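Local coordinates for protein putative peptidyl-arginine deiminase (Chlorobium tepidum, PDB 1XKN) that probably hydrolyses the guanidinium group of agmatine or of arginine in peptides, as a deiminase of the Porphyromonas type, at residues A[44-49]-A[323-328]; A[101-106]-A[195-200]; A[158-163]-A[173-178]; A[211-216]-A[332-337]; A[328-331]-A[336-339]. One frame throughout, in Å; residues are numbered along the deposited sequence.

Contact 1: A[44-49]-A[323-328]; sequences AYQLSR and VGIDCS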
# COMPACT_ATOMS: atom_id res chain seq x y z
N ALA A 44 14.46 1.39 -1.24
CA ALA A 44 14.68 2.77 -1.67
C ALA A 44 15.54 2.79 -2.93
O ALA A 44 15.28 3.57 -3.85
CB ALA A 44 15.36 3.56 -0.55
N TYR A 45 16.55 1.93 -2.98
CA TYR A 45 17.42 1.86 -4.15
C TYR A 45 16.63 1.46 -5.38
O TYR A 45 16.71 2.13 -6.42
CB TYR A 45 18.56 0.86 -3.93
CG TYR A 45 19.34 0.58 -5.20
CD1 TYR A 45 20.12 1.56 -5.80
CD2 TYR A 45 19.25 -0.67 -5.82
CE1 TYR A 45 20.80 1.31 -7.00
CE2 TYR A 45 19.93 -0.93 -7.00
CZ TYR A 45 20.70 0.06 -7.59
OH TYR A 45 21.36 -0.20 -8.76
N GLN A 46 15.88 0.36 -5.29
CA GLN A 46 15.09 -0.08 -6.43
C GLN A 46 14.14 1.03 -6.87
O GLN A 46 13.98 1.28 -8.06
CB GLN A 46 14.29 -1.35 -6.08
CG GLN A 46 15.13 -2.62 -6.03
CD GLN A 46 15.91 -2.87 -7.31
OE1 GLN A 46 15.41 -2.62 -8.40
NE2 GLN A 46 17.12 -3.38 -7.17
N LEU A 47 13.51 1.70 -5.91
CA LEU A 47 12.59 2.78 -6.25
C LEU A 47 13.30 3.95 -6.92
O LEU A 47 12.75 4.57 -7.83
CB LEU A 47 11.87 3.28 -5.00
CG LEU A 47 10.86 2.32 -4.37
CD1 LEU A 47 10.40 2.86 -3.04
CD2 LEU A 47 9.68 2.11 -5.31
N SER A 48 14.53 4.24 -6.48
CA SER A 48 15.28 5.36 -7.05
C SER A 48 15.66 5.12 -8.51
O SER A 48 16.04 6.05 -9.21
CB SER A 48 16.53 5.66 -6.21
OG SER A 48 17.51 4.65 -6.32
N ARG A 49 15.57 3.87 -8.96
CA ARG A 49 15.89 3.55 -10.35
C ARG A 49 14.73 4.00 -11.23
O ARG A 49 14.90 4.27 -12.42
CB ARG A 49 16.08 2.04 -10.52
CG ARG A 49 17.25 1.46 -9.76
CD ARG A 49 17.28 -0.05 -9.95
NE ARG A 49 17.39 -0.40 -11.37
CZ ARG A 49 16.81 -1.45 -11.93
NH1 ARG A 49 16.06 -2.27 -11.19
NH2 ARG A 49 16.96 -1.69 -13.22
N VAL A 323 10.75 -6.98 -10.04
CA VAL A 323 11.90 -7.32 -9.20
C VAL A 323 11.50 -7.79 -7.80
O VAL A 323 10.66 -7.18 -7.15
CB VAL A 323 12.83 -6.09 -9.04
CG1 VAL A 323 13.99 -6.42 -8.11
CG2 VAL A 323 13.35 -5.65 -10.39
N GLY A 324 12.13 -8.87 -7.35
CA GLY A 324 11.83 -9.38 -6.03
C GLY A 324 12.74 -8.77 -4.98
O GLY A 324 13.88 -8.41 -5.25
N ILE A 325 12.21 -8.63 -3.77
CA ILE A 325 12.97 -8.11 -2.64
C ILE A 325 12.67 -9.06 -1.49
O ILE A 325 11.51 -9.24 -1.11
CB ILE A 325 12.53 -6.67 -2.26
CG1 ILE A 325 12.91 -5.71 -3.40
CG2 ILE A 325 13.18 -6.25 -0.95
CD1 ILE A 325 12.53 -4.26 -3.14
N ASP A 326 13.71 -9.69 -0.95
CA ASP A 326 13.54 -10.64 0.15
C ASP A 326 12.97 -9.94 1.37
O ASP A 326 13.60 -9.04 1.94
CB ASP A 326 14.87 -11.31 0.49
CG ASP A 326 14.76 -12.26 1.67
OD1 ASP A 326 13.71 -12.92 1.81
OD2 ASP A 326 15.74 -12.37 2.44
N CYS A 327 11.78 -10.37 1.77
CA CYS A 327 11.11 -9.79 2.93
C CYS A 327 10.98 -10.76 4.09
O CYS A 327 10.12 -10.61 4.95
CB CYS A 327 9.73 -9.28 2.51
SG CYS A 327 9.79 -7.80 1.45
N SER A 328 11.86 -11.76 4.10
CA SER A 328 11.86 -12.77 5.16
C SER A 328 11.95 -12.13 6.54
O SER A 328 11.35 -12.61 7.50
CB SER A 328 13.02 -13.74 4.96
OG SER A 328 12.86 -14.47 3.76

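Contact 2: A[101-106]-A[195-200]; sequences NYVIRT and RYLGIE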
# COMPACT_ATOMS: atom_id res chain seq x y z
N ASN A 101 -2.57 10.12 1.16
CA ASN A 101 -3.52 9.59 0.20
C ASN A 101 -3.84 10.72 -0.78
O ASN A 101 -4.81 11.46 -0.61
CB ASN A 101 -4.79 9.14 0.94
CG ASN A 101 -5.82 8.48 0.02
OD1 ASN A 101 -6.94 8.20 0.45
ND2 ASN A 101 -5.44 8.24 -1.23
N TYR A 102 -2.99 10.86 -1.79
CA TYR A 102 -3.15 11.89 -2.82
C TYR A 102 -4.38 11.63 -3.67
O TYR A 102 -4.64 10.49 -4.07
CB TYR A 102 -1.94 11.89 -3.74
CG TYR A 102 -0.65 12.32 -3.09
CD1 TYR A 102 -0.33 13.67 -2.96
CD2 TYR A 102 0.26 11.37 -2.64
CE1 TYR A 102 0.88 14.06 -2.40
CE2 TYR A 102 1.47 11.75 -2.08
CZ TYR A 102 1.77 13.10 -1.97
OH TYR A 102 2.98 13.48 -1.45
N VAL A 103 -5.12 12.69 -3.97
CA VAL A 103 -6.29 12.61 -4.83
C VAL A 103 -6.32 13.90 -5.64
O VAL A 103 -5.71 14.90 -5.25
CB VAL A 103 -7.63 12.52 -4.03
CG1 VAL A 103 -7.72 11.19 -3.31
CG2 VAL A 103 -7.74 13.68 -3.06
N ILE A 104 -7.01 13.87 -6.78
CA ILE A 104 -7.13 15.05 -7.62
C ILE A 104 -8.49 15.67 -7.32
O ILE A 104 -9.52 14.99 -7.42
CB ILE A 104 -7.07 14.70 -9.13
CG1 ILE A 104 -5.79 13.91 -9.44
CG2 ILE A 104 -7.14 15.98 -9.97
CD1 ILE A 104 -4.52 14.60 -8.99
N ARG A 105 -8.49 16.95 -6.96
CA ARG A 105 -9.72 17.65 -6.64
C ARG A 105 -10.20 18.48 -7.82
O ARG A 105 -9.42 19.19 -8.45
CB ARG A 105 -9.52 18.56 -5.43
CG ARG A 105 -10.73 19.42 -5.08
CD ARG A 105 -10.52 20.23 -3.81
NE ARG A 105 -9.42 21.19 -3.91
CZ ARG A 105 -9.04 21.99 -2.91
NH1 ARG A 105 -9.67 21.93 -1.74
NH2 ARG A 105 -8.03 22.83 -3.08
N THR A 106 -11.49 18.38 -8.12
CA THR A 106 -12.08 19.16 -9.20
C THR A 106 -13.21 20.01 -8.63
O THR A 106 -14.11 19.50 -7.97
CB THR A 106 -12.66 18.27 -10.32
OG1 THR A 106 -11.60 17.55 -10.96
CG2 THR A 106 -13.38 19.12 -11.36
N ARG A 195 -17.75 10.10 -1.41
CA ARG A 195 -17.52 11.53 -1.23
C ARG A 195 -16.07 11.98 -1.37
O ARG A 195 -15.76 12.90 -2.13
CB ARG A 195 -18.04 11.96 0.14
CG ARG A 195 -17.77 13.42 0.48
CD ARG A 195 -18.22 13.72 1.89
NE ARG A 195 -18.01 15.12 2.26
CZ ARG A 195 -18.21 15.61 3.47
NH1 ARG A 195 -18.63 14.82 4.45
NH2 ARG A 195 -17.99 16.89 3.72
N TYR A 196 -15.17 11.33 -0.62
CA TYR A 196 -13.77 11.72 -0.62
C TYR A 196 -12.82 11.06 -1.62
O TYR A 196 -11.73 11.58 -1.87
CB TYR A 196 -13.23 11.57 0.80
CG TYR A 196 -13.88 12.51 1.80
CD1 TYR A 196 -13.74 13.90 1.67
CD2 TYR A 196 -14.58 12.03 2.90
CE1 TYR A 196 -14.27 14.77 2.62
CE2 TYR A 196 -15.13 12.89 3.86
CZ TYR A 196 -14.96 14.26 3.71
OH TYR A 196 -15.45 15.11 4.68
N LEU A 197 -13.22 9.93 -2.20
CA LEU A 197 -12.38 9.27 -3.18
C LEU A 197 -13.02 9.32 -4.57
O LEU A 197 -12.38 9.01 -5.57
CB LEU A 197 -12.11 7.81 -2.77
CG LEU A 197 -11.32 7.65 -1.46
CD1 LEU A 197 -11.06 6.18 -1.19
CD2 LEU A 197 -10.01 8.42 -1.56
N GLY A 198 -14.29 9.71 -4.61
CA GLY A 198 -14.98 9.82 -5.88
C GLY A 198 -15.28 8.50 -6.58
O GLY A 198 -15.49 8.48 -7.79
N ILE A 199 -15.29 7.41 -5.83
CA ILE A 199 -15.58 6.12 -6.44
C ILE A 199 -17.09 5.91 -6.59
O ILE A 199 -17.89 6.63 -5.98
CB ILE A 199 -14.92 4.96 -5.64
CG1 ILE A 199 -15.27 5.05 -4.15
CG2 ILE A 199 -13.41 5.00 -5.83
CD1 ILE A 199 -16.63 4.49 -3.81
N GLU A 200 -17.47 4.95 -7.43
CA GLU A 200 -18.88 4.67 -7.70
C GLU A 200 -19.40 3.34 -7.19
O GLU A 200 -20.58 3.21 -6.88
CB GLU A 200 -19.15 4.75 -9.21
CG GLU A 200 -19.28 6.16 -9.76
CD GLU A 200 -17.99 6.94 -9.69
OE1 GLU A 200 -17.01 6.55 -10.36
OE2 GLU A 200 -17.96 7.96 -8.96

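Contact 3: A[158-163]-A[173-178]; sequences GAIDVN and ACLLNP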
# COMPACT_ATOMS: atom_id res chain seq x y z
N GLY A 158 -3.83 0.55 2.94
CA GLY A 158 -3.69 -0.86 2.64
C GLY A 158 -5.00 -1.63 2.71
O GLY A 158 -5.07 -2.79 2.31
N ALA A 159 -6.05 -0.97 3.20
CA ALA A 159 -7.36 -1.59 3.33
C ALA A 159 -8.24 -1.38 2.11
O ALA A 159 -9.34 -1.94 2.01
CB ALA A 159 -8.06 -1.07 4.58
N ILE A 160 -7.76 -0.58 1.16
CA ILE A 160 -8.53 -0.31 -0.06
C ILE A 160 -7.63 -0.46 -1.29
O ILE A 160 -6.41 -0.40 -1.18
CB ILE A 160 -9.13 1.12 -0.06
CG1 ILE A 160 -8.02 2.16 0.04
CG2 ILE A 160 -10.11 1.28 1.11
CD1 ILE A 160 -8.48 3.59 -0.21
N ASP A 161 -8.25 -0.66 -2.45
CA ASP A 161 -7.52 -0.79 -3.70
C ASP A 161 -8.47 -0.36 -4.81
O ASP A 161 -9.56 -0.91 -4.95
CB ASP A 161 -7.06 -2.23 -3.91
CG ASP A 161 -6.13 -2.39 -5.10
OD1 ASP A 161 -6.63 -2.60 -6.23
OD2 ASP A 161 -4.90 -2.28 -4.91
N VAL A 162 -8.07 0.64 -5.59
CA VAL A 162 -8.94 1.16 -6.66
C VAL A 162 -8.49 0.81 -8.07
O VAL A 162 -7.31 0.56 -8.32
CB VAL A 162 -9.07 2.70 -6.55
CG1 VAL A 162 -9.59 3.08 -5.17
CG2 VAL A 162 -7.72 3.37 -6.80
N ASN A 163 -9.43 0.78 -9.01
CA ASN A 163 -9.10 0.46 -10.39
C ASN A 163 -8.90 1.73 -11.21
O ASN A 163 -8.60 1.68 -12.40
CB ASN A 163 -10.19 -0.43 -11.02
CG ASN A 163 -11.40 0.36 -11.49
OD1 ASN A 163 -11.80 1.33 -10.85
ND2 ASN A 163 -11.98 -0.05 -12.60
N ALA A 173 -13.92 -7.73 6.67
CA ALA A 173 -13.14 -8.01 7.86
C ALA A 173 -12.47 -6.76 8.43
O ALA A 173 -12.40 -6.58 9.64
CB ALA A 173 -12.08 -9.07 7.57
N CYS A 174 -11.98 -5.89 7.55
CA CYS A 174 -11.31 -4.69 8.03
C CYS A 174 -12.21 -3.46 8.15
O CYS A 174 -12.40 -2.94 9.25
CB CYS A 174 -10.11 -4.36 7.12
SG CYS A 174 -9.15 -2.92 7.64
N LEU A 175 -12.78 -3.02 7.03
CA LEU A 175 -13.62 -1.83 7.05
C LEU A 175 -14.90 -1.93 7.87
O LEU A 175 -15.53 -0.91 8.15
CB LEU A 175 -13.94 -1.37 5.62
CG LEU A 175 -13.07 -0.20 5.14
CD1 LEU A 175 -11.60 -0.62 5.15
CD2 LEU A 175 -13.49 0.24 3.75
N LEU A 176 -15.31 -3.13 8.25
CA LEU A 176 -16.51 -3.24 9.07
C LEU A 176 -16.16 -3.68 10.49
O LEU A 176 -17.04 -3.95 11.30
CB LEU A 176 -17.54 -4.19 8.44
CG LEU A 176 -18.22 -3.66 7.17
CD1 LEU A 176 -19.38 -4.58 6.79
CD2 LEU A 176 -18.75 -2.25 7.42
N ASN A 177 -14.86 -3.75 10.80
CA ASN A 177 -14.46 -4.13 12.15
C ASN A 177 -14.77 -2.96 13.08
O ASN A 177 -14.39 -1.82 12.80
CB ASN A 177 -12.96 -4.45 12.22
CG ASN A 177 -12.56 -5.06 13.55
OD1 ASN A 177 -12.90 -4.55 14.61
ND2 ASN A 177 -11.82 -6.17 13.50
N PRO A 178 -15.49 -3.22 14.18
CA PRO A 178 -15.85 -2.16 15.13
C PRO A 178 -14.66 -1.38 15.70
O PRO A 178 -14.84 -0.27 16.21
CB PRO A 178 -16.61 -2.91 16.21
CG PRO A 178 -17.28 -4.00 15.44
CD PRO A 178 -16.18 -4.48 14.52

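Contact 4: A[211-216]-A[332-337]; sequences GDDTDG and WGLGAI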
# COMPACT_ATOMS: atom_id res chain seq x y z
N GLY A 211 -2.24 -14.73 10.44
CA GLY A 211 -1.14 -13.98 11.03
C GLY A 211 -1.20 -12.48 10.79
O GLY A 211 -0.28 -11.75 11.16
N ASP A 212 -2.28 -12.03 10.17
CA ASP A 212 -2.49 -10.63 9.84
C ASP A 212 -3.05 -9.81 11.01
O ASP A 212 -4.12 -10.11 11.53
CB ASP A 212 -3.42 -10.57 8.62
CG ASP A 212 -3.79 -9.16 8.24
OD1 ASP A 212 -2.95 -8.25 8.41
OD2 ASP A 212 -4.92 -8.98 7.73
N ASP A 213 -2.30 -8.79 11.42
CA ASP A 213 -2.70 -7.92 12.53
C ASP A 213 -3.52 -6.71 12.09
O ASP A 213 -3.89 -5.87 12.92
CB ASP A 213 -1.46 -7.43 13.29
CG ASP A 213 -1.31 -8.08 14.65
OD1 ASP A 213 -0.40 -7.67 15.40
OD2 ASP A 213 -2.08 -9.00 14.97
N THR A 214 -3.80 -6.60 10.80
CA THR A 214 -4.57 -5.47 10.28
C THR A 214 -6.05 -5.80 10.20
O THR A 214 -6.86 -4.96 9.78
CB THR A 214 -4.10 -5.05 8.87
OG1 THR A 214 -4.40 -6.10 7.93
CG2 THR A 214 -2.60 -4.78 8.85
N ASP A 215 -6.41 -7.01 10.62
CA ASP A 215 -7.80 -7.46 10.60
C ASP A 215 -8.33 -7.65 9.18
O ASP A 215 -9.47 -7.30 8.88
CB ASP A 215 -8.70 -6.50 11.37
CG ASP A 215 -8.31 -6.38 12.82
OD1 ASP A 215 -8.27 -7.42 13.52
OD2 ASP A 215 -8.03 -5.25 13.27
N GLY A 216 -7.47 -8.17 8.30
CA GLY A 216 -7.89 -8.44 6.94
C GLY A 216 -7.62 -7.44 5.82
O GLY A 216 -8.45 -7.30 4.94
N TRP A 332 8.34 -9.78 9.63
CA TRP A 332 8.20 -9.96 11.08
C TRP A 332 7.48 -8.72 11.62
O TRP A 332 6.93 -8.74 12.72
CB TRP A 332 9.59 -10.12 11.72
CG TRP A 332 9.60 -10.26 13.23
CD1 TRP A 332 10.47 -9.65 14.09
CD2 TRP A 332 8.74 -11.06 14.04
NE1 TRP A 332 10.20 -10.02 15.39
CE2 TRP A 332 9.14 -10.89 15.39
CE3 TRP A 332 7.66 -11.91 13.77
CZ2 TRP A 332 8.51 -11.53 16.46
CZ3 TRP A 332 7.02 -12.55 14.84
CH2 TRP A 332 7.45 -12.36 16.16
N GLY A 333 7.49 -7.65 10.82
CA GLY A 333 6.82 -6.42 11.20
C GLY A 333 5.33 -6.52 10.89
O GLY A 333 4.56 -5.62 11.21
N LEU A 334 4.96 -7.63 10.25
CA LEU A 334 3.58 -7.94 9.88
C LEU A 334 3.06 -7.18 8.65
O LEU A 334 1.85 -7.04 8.46
CB LEU A 334 2.65 -7.74 11.08
CG LEU A 334 3.15 -8.39 12.38
CD1 LEU A 334 2.15 -8.11 13.50
CD2 LEU A 334 3.32 -9.89 12.19
N GLY A 335 3.99 -6.71 7.83
CA GLY A 335 3.66 -5.99 6.62
C GLY A 335 4.87 -6.08 5.70
O GLY A 335 5.98 -6.34 6.18
N ALA A 336 4.69 -5.86 4.40
CA ALA A 336 5.79 -5.93 3.45
C ALA A 336 5.92 -4.70 2.55
O ALA A 336 5.60 -3.58 2.96
CB ALA A 336 5.67 -7.20 2.61
N ILE A 337 6.38 -4.90 1.31
CA ILE A 337 6.59 -3.79 0.38
C ILE A 337 5.42 -2.83 0.20
O ILE A 337 5.60 -1.61 0.30
CB ILE A 337 7.02 -4.30 -1.02
CG1 ILE A 337 8.20 -5.26 -0.87
CG2 ILE A 337 7.43 -3.12 -1.90
CD1 ILE A 337 9.43 -4.66 -0.21
O HOH W 1 -0.51 -7.81 9.50

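Contact 5: A[328-331]-A[336-339]; sequences SDLI and AIHC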
# COMPACT_ATOMS: atom_id res chain seq x y z
N SER A 328 11.86 -11.76 4.10
CA SER A 328 11.86 -12.77 5.16
C SER A 328 11.95 -12.13 6.54
O SER A 328 11.35 -12.61 7.50
CB SER A 328 13.02 -13.74 4.96
OG SER A 328 12.86 -14.47 3.76
N ASP A 329 12.72 -11.04 6.65
CA ASP A 329 12.86 -10.36 7.92
C ASP A 329 11.87 -9.21 8.05
O ASP A 329 11.36 -8.94 9.14
CB ASP A 329 14.28 -9.84 8.11
CG ASP A 329 15.29 -10.95 8.26
OD1 ASP A 329 15.11 -11.81 9.14
OD2 ASP A 329 16.27 -10.96 7.49
N LEU A 330 11.60 -8.52 6.95
CA LEU A 330 10.67 -7.40 7.00
C LEU A 330 9.30 -7.84 7.49
O LEU A 330 8.67 -7.16 8.30
CB LEU A 330 10.54 -6.75 5.62
CG LEU A 330 9.59 -5.54 5.55
CD1 LEU A 330 10.10 -4.44 6.47
CD2 LEU A 330 9.49 -5.04 4.11
N ILE A 331 8.84 -8.99 7.00
CA ILE A 331 7.52 -9.52 7.34
C ILE A 331 7.27 -9.77 8.84
O ILE A 331 6.13 -9.94 9.26
CB ILE A 331 7.23 -10.82 6.53
CG1 ILE A 331 5.72 -11.11 6.54
CG2 ILE A 331 8.00 -11.99 7.09
CD1 ILE A 331 4.87 -9.99 5.96
N ALA A 336 4.69 -5.86 4.40
CA ALA A 336 5.79 -5.93 3.45
C ALA A 336 5.92 -4.70 2.55
O ALA A 336 5.60 -3.58 2.96
CB ALA A 336 5.67 -7.20 2.61
N ILE A 337 6.38 -4.90 1.31
CA ILE A 337 6.59 -3.79 0.38
C ILE A 337 5.42 -2.83 0.20
O ILE A 337 5.60 -1.61 0.30
CB ILE A 337 7.02 -4.30 -1.02
CG1 ILE A 337 8.20 -5.26 -0.87
CG2 ILE A 337 7.43 -3.12 -1.90
CD1 ILE A 337 9.43 -4.66 -0.21
N HIS A 338 4.22 -3.34 -0.08
CA HIS A 338 3.09 -2.44 -0.27
C HIS A 338 2.78 -1.65 1.00
O HIS A 338 2.42 -0.48 0.94
CB HIS A 338 1.84 -3.21 -0.71
CG HIS A 338 0.78 -2.33 -1.31
ND1 HIS A 338 -0.43 -2.10 -0.69
CD2 HIS A 338 0.78 -1.59 -2.44
CE1 HIS A 338 -1.14 -1.25 -1.43
NE2 HIS A 338 -0.42 -0.93 -2.49
N CYS A 339 2.93 -2.30 2.15
CA CYS A 339 2.66 -1.67 3.43
C CYS A 339 3.59 -0.53 3.79
O CYS A 339 3.20 0.40 4.49
CB CYS A 339 2.71 -2.72 4.55
SG CYS A 339 1.43 -3.98 4.47

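Contact 1: A[44-49]-A[323-328]
Q46 packs V323 and I325 in a helix-on-strand contact, where helix 36-50 runs past edge strand 321-326 of a small mixed sheet. The local axes are nearly antiparallel, at 162°, and approach to 10.7 Å. Side chains fill the space between. Q46 starts beside its backbone N and bends again at chi2 (-55°). The bend brings its amide over to V323, whose side chain comes from the opposite direction. Q46 OE1 lies 4.1 Å from V323 CG1 and 4.2 Å from V323 CG2, so it meets both branches of the valine. Further back along the same side chain, Q46 CG touches I325 CD1 at 4.2 Å. These are van der Waals contacts, one of them between an amide oxygen and valine methyl groups; no hydrogen bond links the two segments. The amide is instead held from its own helix. R49 NH1 donates to Q46 OE1 over 2.9 Å, with an N-H...O angle of 152°. The bond uses a lone pair in the amide plane, and the acceptor lies in the guanidinium plane. V323 CG2 sits at the edge of that guanidinium group, 4.4 Å from R49 NH1. R49 NH2 also makes a salt bridge to E321, on the same strand just before this segment. L297 of the neighbouring strand 295-300 touches both Q46 and V323. The chemistry implies a division of labour: the valine and isoleucine methyl groups pack on the Q46 chain, while the R49 bond fixes the rotation of the Q46 amide and the E321 salt bridge supplies the polar tie to the strand.

Contact 2: A[101-106]-A[195-200]
L197 rests against V103 and N101, joining the C-terminal end of helix 186-197 to strand 101-107. The family belongs to the GME clan, whose members share the pentein alpha/beta-propeller fold. The tight part centres on one methyl group. L197 CD2 lies 4.0 Å from V103 CG1 and 3.7 Å from N101 OD1. Both strand side chains cross the leucine at about a right angle. The valine's CG1 is anti to its carbonyl carbon (chi1 -68°), which presents this branch to the leucine. N101 has CG anti to the backbone N (chi1 -176°), which carries its amide across to the same methyl. The polar end of N101 has its real partner elsewhere: OD1 accepts a hydrogen bond from W118 NE1, and W118 belongs to the sodium site. The N101 side chain lies about 9 Å from the sodium ion.

The other side is looser. Y196 turns its ring away from strand 101-107 and reaches M116 on the adjacent strand. Its backbone alone approaches, with Y196 O 4.3 Å from V103 CG1. That carbonyl oxygen is buried by the contact and has no partner in the model. At the solvent side R195, an exposed residue, folds over the tyrosine. R195 CD lies 3.7 Å above the Y196 ring plane, offset toward the rim. After L197 the chain leaves the helix at G198, which takes a positive phi of 69°. The same R195 places the centre of its guanidinium group under the hydroxyl of the tyrosine, with Y196 OH 3.0 Å from the guanidinium plane.

Contact 3: A[158-163]-A[173-178]
A159 fits its methyl group against C174 and L175 at the end of the short helix 172-175. All four touching residues are buried. A159 CB is 3.7 Å from C174 SG and 3.6 Å from L175 CD1, so a single methyl meets a thiol and a leucine branch. The cysteine reaches it with an extended first torsion: SG is anti to the backbone N, at -178°. L175 has a less usual shape. Its chi1 of -100° lies well off a staggered value. This turn swings the side chain toward the alanine, where CD1 also comes within 4.1 Å of A159 O. The other branch serves the next residue, with L175 CD2 4.4 Å from I160 CG2. Beyond this contact I160 packs on L197 and L168.

No hydrogen bond crosses between the segments. A159 O is satisfied by T170 OG1, on the strand leading into the helix. Just past the helix, N177 N donates to C174 O over 3.0 Å. L175 also touches I189 and W204. Its side chain therefore joins the hairpin to helix 186-197 and strand 201-205. The arrangement is that of an antiparallel beta-hairpin, strands 160-162 and 167-171, followed by a beta-alpha-beta connection to the parallel strand 201-205.

Contact 4: A[211-216]-A[332-337]
L334 and D213 make the direct side-chain touch between two loops at the surface. L334 CD1 lies 3.2 Å from D213 OD1, a close approach of a methyl group to a carboxylate oxygen. The CB and CG of D213 are also near this methyl, and the two side chains cross obliquely. L334 CG stands beside its own backbone N (chi1 -48°), and its two branches divide between partners. L334 CD2 faces the backbone of the other loop, 4.2 Å from G211 O. D213 also touches W123 and Y127.

The polar link runs through water. One molecule accepts from D213 N at 2.8 Å. It donates to D212 OD1 at 2.7 Å and to L334 O, also at 2.7 Å. It is the bridge by which the backbone carbonyl of the leucine meets the aspartate loop, since no direct hydrogen bond joins the segments.

Hydrogen bonds within segment 211-216 shape the loop that holds this water. D212 OD1 accepts from T214 N at 3.0 Å; T214 N comes from above the carboxylate plane, 67° out of it. The same oxygen takes T214 OG1 at 2.6 Å on its syn lone pair. With the water, three donors grip this one oxygen. D212 OD2 accepts from G216 N at 2.7 Å, so both carboxylate oxygens are used. D215 then turns away to salt bridges with K126 and R180. The bond from T214 N to D212 OD1 closes an Asx turn, here joined to a second loop by one bridging water.

Contact 5: A[328-331]-A[336-339]
The peptide group between A336 and I337 is the flat group at this contact, and L330 lies on one of its faces. L330 CD2 stands almost straight above A336 C, at 3.9 Å, and is equally close to A336 CA. The branch continues toward the next residue, reaching I337 N at 4.2 Å. L330 gets there with CG anti to its backbone N (chi1 -179°), which carries CD2 over to the A336 peptide.

I331 meets A336 with the tip of its chain. Its CD1 is 4.4 Å from A336 N and the same distance from A336 CB. The I337 side chain sets out away from the other segment. Its chain still bends back, and I337 CD1 meets L330 CD2 at 4.3 Å. V39 and F40 of helix 36-50 pack on L330, and L43 of the same helix packs on I337.

No hydrogen bond crosses between the two segments. L330 O is bonded by W29 NE1. The contact is held by van der Waals packing, aliphatic branches against a peptide face and against each other, and it folds the chain back on itself within ten residues.

Contacts 1, 4 and 5 form one cluster. Contact 5 has its centre 8 Å from that of contact 4 and 11 Å from that of contact 1. It shares S328 with contact 1, and A336 and I337 with contact 4; I337 packs on C327 and I325. Contacts 2 and 3 form a second cluster, with centres 16 Å apart, joined where L197 meets I160. Contact 3 is nested inside the chain loop of contact 2, and contact 2 inside that of contact 1. Contacts 3 and 4, with centres 14 Å apart, connect the clusters where D215 touches A173 and C174. Contacts 1 and 2 lie on opposite sides of the chain's centre, so the contacts are spread across both sides of the chain.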